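Local coordinates for porin protein associated with imipenem resistance (Acinetobacter baumannii, PDB 4FUV), which forms an eight-stranded beta-barrel in the outer membrane, is associated with imipenem resistance and probably takes part in the passage of ornithine and imipenem, at residues 25-30 and 214-219; 46-51 and 71-76; 146-151 and 170-175. All blocks are in the same frame, centred on the assembly; numbering follows the deposited sequence. Where two conformers were deposited one is given.

How the interactions relate
All three contacts join antiparallel strands of one eight-stranded barrel. Interaction 1 sets the first strand against the last, while interactions 2 and 3 lie within hairpins formed by strands that follow each other in the chain. Interactions 1 and 2 are partly buried; interaction 3 is the more buried. Each has detergent bound on its outer face, but the inner faces differ: Lys218 of interaction 1 reaches Asn49 of interaction 2 amid amides and charges, whereas interaction 3 packs two tyrosine rings. Tyr171 lies against Val216 of interaction 1 and near Tyr76 of interaction 2, and backbone bonds tie Tyr30 to Gly50 and Leu214 to Tyr171.

Interaction 1. Residues 25-30 and 214-219. With C8E ((hydroxyethyloxy)tri(ethyloxy)octane), chain D; C8E ((hydroxyethyloxy)tri(ethyloxy)octane), chain F.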
loop_
_atom_site.group_PDB
_atom_site.type_symbol
_atom_site.label_atom_id
_atom_site.label_comp_id
_atom_site.label_asym_id
_atom_site.label_seq_id
_atom_site.Cartn_x
_atom_site.Cartn_y
_atom_site.Cartn_z
ATOM N N VAL A 25 1.526 -23.976 13.436
ATOM C CA VAL A 25 0.324 -23.191 13.242
ATOM C C VAL A 25 0.375 -22.648 11.815
ATOM O O VAL A 25 1.412 -22.156 11.350
ATOM C CB VAL A 25 0.221 -22.046 14.280
ATOM C CG1 VAL A 25 1.487 -21.177 14.284
ATOM C CG2 VAL A 25 -1.008 -21.210 14.045
ATOM N N GLY A 26 -0.727 -22.782 11.094
ATOM C CA GLY A 26 -0.750 -22.281 9.734
ATOM C C GLY A 26 -2.138 -22.126 9.160
ATOM O O GLY A 26 -3.141 -22.202 9.879
ATOM N N THR A 27 -2.198 -21.937 7.847
ATOM C CA THR A 27 -3.457 -21.614 7.185
ATOM C C THR A 27 -4.437 -22.793 7.090
ATOM O O THR A 27 -5.627 -22.603 6.792
ATOM C CB THR A 27 -3.214 -21.003 5.787
ATOM O OG1 THR A 27 -2.499 -21.929 4.964
ATOM C CG2 THR A 27 -2.408 -19.707 5.895
ATOM N N THR A 28 -3.947 -24.006 7.341
ATOM C CA THR A 28 -4.832 -25.168 7.408
ATOM C C THR A 28 -5.028 -25.649 8.847
ATOM O O THR A 28 -5.386 -26.799 9.091
ATOM C CB THR A 28 -4.349 -26.333 6.531
ATOM O OG1 THR A 28 -2.997 -26.666 6.868
ATOM C CG2 THR A 28 -4.442 -25.972 5.049
ATOM N N GLY A 29 -4.798 -24.749 9.794
ATOM C CA GLY A 29 -5.011 -25.045 11.195
ATOM C C GLY A 29 -3.710 -25.224 11.955
ATOM O O GLY A 29 -2.607 -25.000 11.433
ATOM N N TYR A 30 -3.850 -25.639 13.205
ATOM C CA TYR A 30 -2.720 -25.849 14.083
ATOM C C TYR A 30 -2.661 -27.303 14.514
ATOM O O TYR A 30 -3.648 -28.036 14.437
ATOM C CB TYR A 30 -2.781 -24.916 15.300
ATOM C CG TYR A 30 -4.066 -25.001 16.083
ATOM C CD1 TYR A 30 -5.224 -24.363 15.639
ATOM C CD2 TYR A 30 -4.127 -25.712 17.275
ATOM C CE1 TYR A 30 -6.411 -24.441 16.360
ATOM C CE2 TYR A 30 -5.313 -25.796 18.007
ATOM C CZ TYR A 30 -6.447 -25.162 17.544
ATOM O OH TYR A 30 -7.619 -25.243 18.264
ATOM N N LEU A 214 -5.221 -25.900 -3.028
ATOM C CA LEU A 214 -5.331 -25.267 -1.723
ATOM C C LEU A 214 -3.923 -24.910 -1.258
ATOM O O LEU A 214 -3.135 -25.805 -0.920
ATOM C CB LEU A 214 -5.994 -26.215 -0.716
ATOM C CG LEU A 214 -6.059 -25.744 0.740
ATOM C CD1 LEU A 214 -6.910 -24.468 0.857
ATOM C CD2 LEU A 214 -6.588 -26.846 1.697
ATOM N N PRO A 215 -3.594 -23.608 -1.247
ATOM C CA PRO A 215 -2.265 -23.145 -0.832
ATOM C C PRO A 215 -2.119 -23.250 0.680
ATOM O O PRO A 215 -3.112 -23.124 1.398
ATOM C CB PRO A 215 -2.240 -21.672 -1.267
ATOM C CG PRO A 215 -3.472 -21.477 -2.128
ATOM C CD PRO A 215 -4.459 -22.491 -1.656
ATOM N N VAL A 216 -0.902 -23.488 1.161
ATOM C CA VAL A 216 -0.666 -23.690 2.589
ATOM C C VAL A 216 0.551 -22.905 3.047
ATOM O O VAL A 216 1.588 -22.913 2.391
ATOM C CB VAL A 216 -0.380 -25.172 2.902
ATOM C CG1 VAL A 216 -0.302 -25.391 4.405
ATOM C CG2 VAL A 216 -1.457 -26.047 2.305
ATOM N N GLY A 217 0.417 -22.217 4.166
ATOM C CA GLY A 217 1.552 -21.607 4.825
ATOM C C GLY A 217 1.517 -21.988 6.293
ATOM O O GLY A 217 0.469 -21.865 6.935
ATOM N N LYS A 218 2.641 -22.458 6.826
ATOM C CA LYS A 218 2.713 -22.797 8.248
ATOM C C LYS A 218 4.069 -22.431 8.851
ATOM O O LYS A 218 5.074 -22.375 8.144
ATOM C CB LYS A 218 2.374 -24.285 8.493
ATOM C CG LYS A 218 3.319 -25.288 7.810
ATOM C CD LYS A 218 2.935 -26.749 8.134
ATOM C CE LYS A 218 1.486 -27.046 7.750
ATOM N NZ LYS A 218 1.150 -28.498 7.813
ATOM N N VAL A 219 4.082 -22.168 10.156
ATOM C CA VAL A 219 5.321 -21.974 10.904
ATOM C C VAL A 219 5.256 -22.835 12.166
ATOM O O VAL A 219 4.179 -23.301 12.543
ATOM C CB VAL A 219 5.554 -20.495 11.281
ATOM C CG1 VAL A 219 5.843 -19.669 10.033
ATOM C CG2 VAL A 219 4.331 -19.928 12.033
HETATM C C1 C8E D . 5.517 -17.844 6.799
HETATM C C2 C8E D . 5.115 -18.880 5.757
HETATM C C3 C8E D . 3.905 -18.390 4.971
HETATM C C5 C8E D . 0.410 -19.160 2.183
HETATM C C6 C8E D . -0.719 -19.257 1.164
HETATM C C7 C8E D . -1.926 -18.405 1.557
HETATM C C8 C8E D . -2.960 -19.167 2.382
HETATM O O9 C8E D . -4.270 -18.971 1.880
HETATM C C10 C8E D . -5.171 -19.950 2.361
HETATM C C11 C8E D . -6.625 -19.557 2.103
HETATM O O12 C8E D . -7.087 -20.181 0.925
HETATM C C13 C8E D . -8.478 -20.428 0.899
HETATM C C14 C8E D . -8.775 -21.156 -0.404
HETATM O O15 C8E D . -7.698 -20.874 -1.274
HETATM C C16 C8E D . -8.075 -20.370 -2.538
HETATM C C17 C8E D . -6.921 -20.560 -3.515
HETATM O O18 C8E D . -6.524 -19.302 -4.007
HETATM C C4 C8E F . 9.669 -18.742 13.497
HETATM C C5 C8E F . 8.548 -19.746 13.732
HETATM C C6 C8E F . 8.396 -20.063 15.218
HETATM C C7 C8E F . 6.927 -20.259 15.582
HETATM O O9 C8E F . 3.556 -23.397 17.210
HETATM C C10 C8E F . 2.782 -23.478 18.388
HETATM C C11 C8E F . 1.353 -23.893 18.039
HETATM O O12 C8E F . 1.111 -25.257 18.338
HETATM C C13 C8E F . -0.242 -25.504 18.658
HETATM C C14 C8E F . -0.358 -26.744 19.533
HETATM C C16 C8E F . -3.072 -29.061 18.595
HETATM C C17 C8E F . -3.579 -30.273 17.820
HETATM O O18 C8E F . -4.917 -30.534 18.183
HETATM C C19 C8E F . -5.786 -29.481 17.837
HETATM C C20 C8E F . -7.231 -29.931 18.030
HETATM O O21 C8E F . -7.900 -28.967 18.813
HETATM O O HOH W 1 -4.358 -22.718 3.411
#
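Val25 and Val219 form an antiparallel hydrogen-bonded pair, with Val25 N to Val219 O and Val219 N to Val25 O both 2.9 Å, and the next pair, Gly26 with Lys218, brings the two CA atoms to 3.8 Å. This is the seam where the first and last strands close the beta-barrel. Beyond Gly26 the chain leaves the ladder in a type I turn to Gly29, yet Thr27 keeps the pairing going for one more step. Thr27 N donates to Gly217 O, and Thr27 OG1 receives Gly217 N at 3.0 Å in a nearly straight bond (167°), so a hydroxyl does the work of a backbone carbonyl. With chi1 at 60°, Thr27 OG1 sits between the backbone N and carbonyl carbon and faces Gly217 N, while Thr27 CG2 turns to the hydrocarbon of a detergent, 3.6 Å from C8 of C8E (chain D). The same molecule runs over Gly217 and meets Val219 CG1 with its C1. Val25 and Val219 lie side by side on this outer face, CG1 to CG2 at 3.8 Å. On the inner face, Thr28 CG2 touches Leu214 CD2 at 4.1 Å, and its OG1 lies over Val216 CG1. Lys218 starts from this inner face and bends at chi3 to lead its amine away, where NZ makes a salt bridge with Glu24 and a hydrogen bond to Asn49. Strand 162-172 borders the other edge of 213-224, bonding its backbone through Leu214, Val216 and Lys218, while Asn106 and Tyr108 of strand 95-114 pack on Leu214 across the barrel interior.

Interaction 2. Residues 46-51 and 71-76; sequences LGYNGG and DNNNVY. With C8E ((hydroxyethyloxy)tri(ethyloxy)octane), chain C.
Tyr48 OH donates to Asn73 OD1 at 2.6 Å, in the plane of the amide carbonyl and on one of its lone pairs, linking neighbouring strands of a beta-hairpin in the barrel wall. The ring and amide planes stand 72° apart, with OD1 at the ring edge. With CG anti to the backbone N (chi1 176°), the Tyr48 ring leans across strand 71-76: CD1 comes to 3.1 Å from Asn74 O, and Val75 CG2 meets the ring edge. A detergent chain, C8E (chain C), lies along this outer face, its C7 3.6 Å from Val75 CG2. The backbones are held by paired bonds between Gly47 and Tyr76 and between Asn49 and Asn74, the shortest being Asn74 N to Asn49 O at 2.8 Å.

The opposite face is polar. Asn49 OD1 accepts from Lys218 and its ND2 bonds Glu24; ND2 also reaches Tyr48 O from above the carbonyl plane. Asn72 and Asn74 both send their ND2 to Asn106 of strand 95-114, and Tyr76 OH is held by Glu24 and Arg22, so Asn49 and Tyr76 share Glu24, and Asn72 and Asn74 share Asn106, two polar clusters inside the barrel. The Tyr76 ring folds back over the backbone of 46-51, where glycine leaves room for it: Gly47 CA sits over one ring face, 3.8 Å from the centroid and offset toward the rim.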
loop_
_atom_site.group_PDB
_atom_site.type_symbol
_atom_site.label_atom_id
_atom_site.label_comp_id
_atom_site.label_asym_id
_atom_site.label_seq_id
_atom_site.Cartn_x
_atom_site.Cartn_y
_atom_site.Cartn_z
ATOM N N LEU A 46 4.546 -37.069 9.763
ATOM C CA LEU A 46 3.157 -37.470 9.885
ATOM C C LEU A 46 2.486 -36.524 10.855
ATOM O O LEU A 46 2.816 -36.504 12.046
ATOM C CB LEU A 46 3.052 -38.900 10.416
ATOM C CG LEU A 46 1.652 -39.418 10.759
ATOM C CD1 LEU A 46 0.793 -39.585 9.518
ATOM C CD2 LEU A 46 1.745 -40.733 11.525
ATOM N N GLY A 47 1.520 -35.758 10.357
ATOM C CA GLY A 47 0.968 -34.667 11.134
ATOM C C GLY A 47 -0.539 -34.533 11.154
ATOM O O GLY A 47 -1.253 -35.146 10.365
ATOM N N TYR A 48 -1.014 -33.723 12.091
ATOM C CA TYR A 48 -2.406 -33.343 12.150
ATOM C C TYR A 48 -2.496 -31.839 12.257
ATOM O O TYR A 48 -1.786 -31.223 13.050
ATOM C CB TYR A 48 -3.108 -33.970 13.354
ATOM C CG TYR A 48 -4.555 -33.518 13.499
ATOM C CD1 TYR A 48 -5.562 -34.111 12.754
ATOM C CD2 TYR A 48 -4.905 -32.495 14.376
ATOM C CE1 TYR A 48 -6.898 -33.704 12.887
ATOM C CE2 TYR A 48 -6.230 -32.072 14.511
ATOM C CZ TYR A 48 -7.225 -32.680 13.757
ATOM O OH TYR A 48 -8.546 -32.281 13.891
ATOM N N ASN A 49 -3.377 -31.256 11.456
ATOM C CA ASN A 49 -3.703 -29.841 11.562
ATOM C C ASN A 49 -5.214 -29.761 11.704
ATOM O O ASN A 49 -5.968 -30.238 10.842
ATOM C CB ASN A 49 -3.321 -29.046 10.312
ATOM C CG ASN A 49 -1.816 -28.945 10.083
ATOM O OD1 ASN A 49 -1.396 -28.706 8.957
ATOM N ND2 ASN A 49 -1.008 -29.120 11.135
ATOM N N GLY A 50 -5.653 -29.134 12.774
ATOM C CA GLY A 50 -7.074 -29.027 13.030
ATOM C C GLY A 50 -7.349 -27.768 13.799
ATOM O O GLY A 50 -6.581 -26.808 13.729
ATOM N N GLY A 51 -8.444 -27.787 14.548
ATOM C CA GLY A 51 -8.872 -26.630 15.297
ATOM C C GLY A 51 -9.962 -25.904 14.544
ATOM O O GLY A 51 -10.450 -26.387 13.516
ATOM N N ASP A 71 -12.687 -23.992 9.918
ATOM C CA ASP A 71 -12.644 -25.253 10.641
ATOM C C ASP A 71 -11.781 -26.229 9.846
ATOM O O ASP A 71 -12.006 -26.430 8.656
ATOM C CB ASP A 71 -14.065 -25.796 10.828
ATOM C CG ASP A 71 -14.114 -27.039 11.689
ATOM O OD1 ASP A 71 -13.130 -27.318 12.409
ATOM O OD2 ASP A 71 -15.146 -27.739 11.649
ATOM N N ASN A 72 -10.786 -26.815 10.504
ATOM C CA ASN A 72 -9.843 -27.707 9.835
ATOM C C ASN A 72 -9.781 -29.087 10.496
ATOM O O ASN A 72 -9.988 -29.226 11.706
ATOM C CB ASN A 72 -8.440 -27.081 9.776
ATOM C CG ASN A 72 -8.466 -25.592 9.430
ATOM O OD1 ASN A 72 -8.618 -24.739 10.310
ATOM N ND2 ASN A 72 -8.306 -25.277 8.150
ATOM N N ASN A 73 -9.496 -30.101 9.688
ATOM C CA ASN A 73 -9.404 -31.472 10.168
ATOM C C ASN A 73 -8.603 -32.268 9.157
ATOM O O ASN A 73 -9.151 -33.040 8.374
ATOM C CB ASN A 73 -10.800 -32.080 10.354
ATOM C CG ASN A 73 -10.768 -33.390 11.131
ATOM O OD1 ASN A 73 -9.999 -33.551 12.084
ATOM N ND2 ASN A 73 -11.598 -34.335 10.719
ATOM N N ASN A 74 -7.294 -32.061 9.181
ATOM C CA ASN A 74 -6.410 -32.604 8.170
ATOM C C ASN A 74 -5.372 -33.550 8.769
ATOM O O ASN A 74 -4.809 -33.264 9.829
ATOM C CB ASN A 74 -5.701 -31.446 7.490
ATOM C CG ASN A 74 -6.671 -30.396 6.995
ATOM O OD1 ASN A 74 -7.575 -30.691 6.215
ATOM N ND2 ASN A 74 -6.500 -29.167 7.459
ATOM N N VAL A 75 -5.138 -34.673 8.090
ATOM C CA VAL A 75 -4.046 -35.585 8.434
ATOM C C VAL A 75 -3.111 -35.675 7.236
ATOM O O VAL A 75 -3.565 -35.921 6.119
ATOM C CB VAL A 75 -4.550 -37.019 8.725
ATOM C CG1 VAL A 75 -3.374 -37.946 9.040
ATOM C CG2 VAL A 75 -5.554 -37.025 9.849
ATOM N N TYR A 76 -1.812 -35.516 7.457
ATOM C CA TYR A 76 -0.881 -35.530 6.328
ATOM C C TYR A 76 0.347 -36.402 6.533
ATOM O O TYR A 76 0.840 -36.591 7.659
ATOM C CB TYR A 76 -0.475 -34.101 5.934
ATOM C CG TYR A 76 0.382 -33.377 6.972
ATOM C CD1 TYR A 76 1.775 -33.515 6.978
ATOM C CD2 TYR A 76 -0.191 -32.543 7.923
ATOM C CE1 TYR A 76 2.566 -32.855 7.918
ATOM C CE2 TYR A 76 0.586 -31.883 8.875
ATOM C CZ TYR A 76 1.980 -32.036 8.852
ATOM O OH TYR A 76 2.796 -31.395 9.765
HETATM C C1 C8E C . 0.095 -37.906 14.483
HETATM C C2 C8E C . -1.088 -37.956 13.518
HETATM C C3 C8E C . -2.353 -38.443 14.217
HETATM C C4 C8E C . -3.504 -38.693 13.244
HETATM C C5 C8E C . -4.740 -37.890 13.629
HETATM C C6 C8E C . -6.055 -38.623 13.369
HETATM C C7 C8E C . -7.148 -37.633 12.964
HETATM C C8 C8E C . -8.459 -38.336 12.632
HETATM O O9 C8E C . -9.298 -37.481 11.884
HETATM C C10 C8E C . -9.288 -37.776 10.505
HETATM O O HOH W 2 -7.657 -23.921 13.081
#

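Interaction 3. Residues 146-151 and 170-175. With C8E ((hydroxyethyloxy)tri(ethyloxy)octane), chain K.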
loop_
_atom_site.group_PDB
_atom_site.type_symbol
_atom_site.label_atom_id
_atom_site.label_comp_id
_atom_site.label_asym_id
_atom_site.label_seq_id
_atom_site.Cartn_x
_atom_site.Cartn_y
_atom_site.Cartn_z
ATOM N N ILE A 146 -7.993 -38.172 -0.109
ATOM C CA ILE A 146 -6.551 -38.103 -0.298
ATOM C C ILE A 146 -6.201 -37.093 -1.391
ATOM O O ILE A 146 -6.684 -37.193 -2.514
ATOM C CB ILE A 146 -5.950 -39.498 -0.602
ATOM C CG1 ILE A 146 -4.478 -39.382 -0.994
ATOM C CG2 ILE A 146 -6.733 -40.210 -1.693
ATOM C CD1 ILE A 146 -3.881 -40.694 -1.440
ATOM N N ALA A 147 -5.404 -36.091 -1.030
ATOM C CA ALA A 147 -4.947 -35.069 -1.974
ATOM C C ALA A 147 -3.424 -35.015 -1.965
ATOM O O ALA A 147 -2.812 -34.975 -0.902
ATOM C CB ALA A 147 -5.509 -33.707 -1.601
ATOM N N PRO A 148 -2.808 -35.005 -3.154
ATOM C CA PRO A 148 -1.351 -34.901 -3.257
ATOM C C PRO A 148 -0.907 -33.521 -2.801
ATOM O O PRO A 148 -1.665 -32.549 -2.929
ATOM C CB PRO A 148 -1.088 -35.039 -4.766
ATOM C CG PRO A 148 -2.365 -35.489 -5.362
ATOM C CD PRO A 148 -3.454 -35.000 -4.474
ATOM N N TYR A 149 0.309 -33.448 -2.279
ATOM C CA TYR A 149 0.857 -32.224 -1.733
ATOM C C TYR A 149 2.280 -32.024 -2.235
ATOM O O TYR A 149 3.037 -32.979 -2.350
ATOM C CB TYR A 149 0.921 -32.332 -0.197
ATOM C CG TYR A 149 1.549 -31.122 0.471
ATOM C CD1 TYR A 149 0.864 -29.905 0.551
ATOM C CD2 TYR A 149 2.816 -31.196 1.042
ATOM C CE1 TYR A 149 1.439 -28.788 1.178
ATOM C CE2 TYR A 149 3.392 -30.096 1.675
ATOM C CZ TYR A 149 2.704 -28.890 1.726
ATOM O OH TYR A 149 3.274 -27.796 2.348
ATOM N N LEU A 150 2.641 -30.777 -2.507
ATOM C CA LEU A 150 4.017 -30.415 -2.816
ATOM C C LEU A 150 4.290 -29.128 -2.071
ATOM O O LEU A 150 3.456 -28.228 -2.063
ATOM C CB LEU A 150 4.218 -30.190 -4.329
ATOM C CG LEU A 150 5.606 -29.671 -4.721
ATOM C CD1 LEU A 150 6.673 -30.732 -4.430
ATOM C CD2 LEU A 150 5.707 -29.170 -6.196
ATOM N N GLY A 151 5.451 -29.024 -1.446
ATOM C CA GLY A 151 5.770 -27.810 -0.723
ATOM C C GLY A 151 7.252 -27.654 -0.548
ATOM O O GLY A 151 8.012 -28.558 -0.883
ATOM N N ALA A 170 1.145 -26.530 -1.542
ATOM C CA ALA A 170 -0.243 -26.576 -1.979
ATOM C C ALA A 170 -0.716 -28.007 -2.168
ATOM O O ALA A 170 0.053 -28.872 -2.593
ATOM C CB ALA A 170 -0.426 -25.765 -3.286
ATOM N N TYR A 171 -1.976 -28.246 -1.829
ATOM C CA TYR A 171 -2.615 -29.517 -2.091
ATOM C C TYR A 171 -3.368 -29.393 -3.402
ATOM O O TYR A 171 -3.993 -28.371 -3.655
ATOM C CB TYR A 171 -3.602 -29.861 -0.961
ATOM C CG TYR A 171 -2.949 -30.060 0.396
ATOM C CD1 TYR A 171 -2.334 -31.264 0.727
ATOM C CD2 TYR A 171 -2.962 -29.053 1.350
ATOM C CE1 TYR A 171 -1.743 -31.453 1.984
ATOM C CE2 TYR A 171 -2.368 -29.231 2.598
ATOM C CZ TYR A 171 -1.774 -30.429 2.908
ATOM O OH TYR A 171 -1.197 -30.589 4.153
ATOM N N TYR A 172 -3.290 -30.413 -4.243
ATOM C CA TYR A 172 -4.151 -30.475 -5.407
ATOM C C TYR A 172 -5.465 -31.090 -4.956
ATOM O O TYR A 172 -5.552 -32.295 -4.734
ATOM C CB TYR A 172 -3.529 -31.320 -6.511
ATOM C CG TYR A 172 -4.480 -31.621 -7.658
ATOM C CD1 TYR A 172 -5.138 -30.603 -8.339
ATOM C CD2 TYR A 172 -4.703 -32.926 -8.069
ATOM C CE1 TYR A 172 -6.005 -30.887 -9.403
ATOM C CE2 TYR A 172 -5.561 -33.219 -9.134
ATOM C CZ TYR A 172 -6.211 -32.197 -9.785
ATOM O OH TYR A 172 -7.059 -32.503 -10.824
ATOM N N THR A 173 -6.477 -30.246 -4.819
ATOM C CA THR A 173 -7.763 -30.644 -4.258
ATOM C C THR A 173 -8.901 -30.666 -5.267
ATOM O O THR A 173 -9.962 -31.249 -5.008
ATOM C CB THR A 173 -8.167 -29.649 -3.169
ATOM O OG1 THR A 173 -8.160 -28.329 -3.727
ATOM C CG2 THR A 173 -7.158 -29.699 -2.034
ATOM N N GLY A 174 -8.697 -30.020 -6.412
ATOM C CA GLY A 174 -9.809 -29.719 -7.296
ATOM C C GLY A 174 -10.573 -28.556 -6.683
ATOM O O GLY A 174 -10.317 -28.185 -5.525
ATOM N N ASN A 175 -11.503 -27.964 -7.434
ATOM C CA ASN A 175 -12.295 -26.865 -6.894
ATOM C C ASN A 175 -13.091 -27.271 -5.662
ATOM O O ASN A 175 -13.640 -28.365 -5.612
ATOM C CB ASN A 175 -13.263 -26.325 -7.941
ATOM C CG ASN A 175 -12.551 -25.760 -9.143
ATOM O OD1 ASN A 175 -12.240 -26.482 -10.079
ATOM N ND2 ASN A 175 -12.287 -24.467 -9.121
HETATM C C8 C8E K . 0.973 -32.903 -7.136
HETATM O O9 C8E K . 0.283 -32.893 -8.384
HETATM C C10 C8E K . -0.398 -34.112 -8.637
HETATM C C11 C8E K . -1.105 -34.039 -9.985
HETATM O O12 C8E K . -1.275 -35.352 -10.488
HETATM C C13 C8E K . -2.424 -35.986 -9.948
HETATM O O15 C8E K . -4.592 -37.324 -8.032
HETATM C C16 C8E K . -5.562 -37.276 -6.996
HETATM C C17 C8E K . -5.920 -35.810 -6.789
HETATM O O18 C8E K . -7.173 -35.699 -6.148
HETATM C C19 C8E K . -7.728 -34.414 -6.343
HETATM C C20 C8E K . -8.410 -34.353 -7.710
HETATM O O21 C8E K . -9.728 -33.852 -7.598
#
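Tyr149 and Tyr171 face each other across an antiparallel non-hydrogen-bonded pair of the hairpin formed by strands 147-154 and 162-172 in the barrel wall, and their rings meet on its inner side. The planes are inclined at 41° with centroids 4.5 Å apart, so the pair is neither a parallel stack nor a T. The overlap is uneven: Tyr149 CD1 stands over the centre of the Tyr171 ring, 3.3 Å above its plane, while Tyr171 OH lies over a face of the Tyr149 ring. The two side chains leave their strands differently, Tyr149 CG anti to the backbone N (chi1 177°) and Tyr171 CG anti to the carbonyl carbon (chi1 -64°), which lets the second ring swing over CB and CD1 of the first. Tyr149 OH then hydrogen-bonds Glu167, fixing the far end of that ring. Val216 of the neighbouring strand 213-224 touches both rings, and Tyr171 also rests on Ala102 and Leu104 of strand 95-114.

Leu150 and Ala170 bond in both directions on the backbone, and Tyr172 N donates to Pro148 O at 3.0 Å. The return bond is missing, since proline has no N-H: Tyr172 O lies instead against Pro148 CD and Ala147 CB, 3.4 Å from each. The Pro148 and Tyr172 side chains meet on the outer surface, CD of the proline 4.2 Å from CB of the tyrosine. Tyr172 also meets the ring of Trp213, from the neighbouring strand 213-224. A detergent molecule, C8E (chain K), spans Pro148 and Tyr172: its C17 is 3.5 Å from Pro148 CD, and its C20 comes to 3.4 Å from Tyr172 CE2.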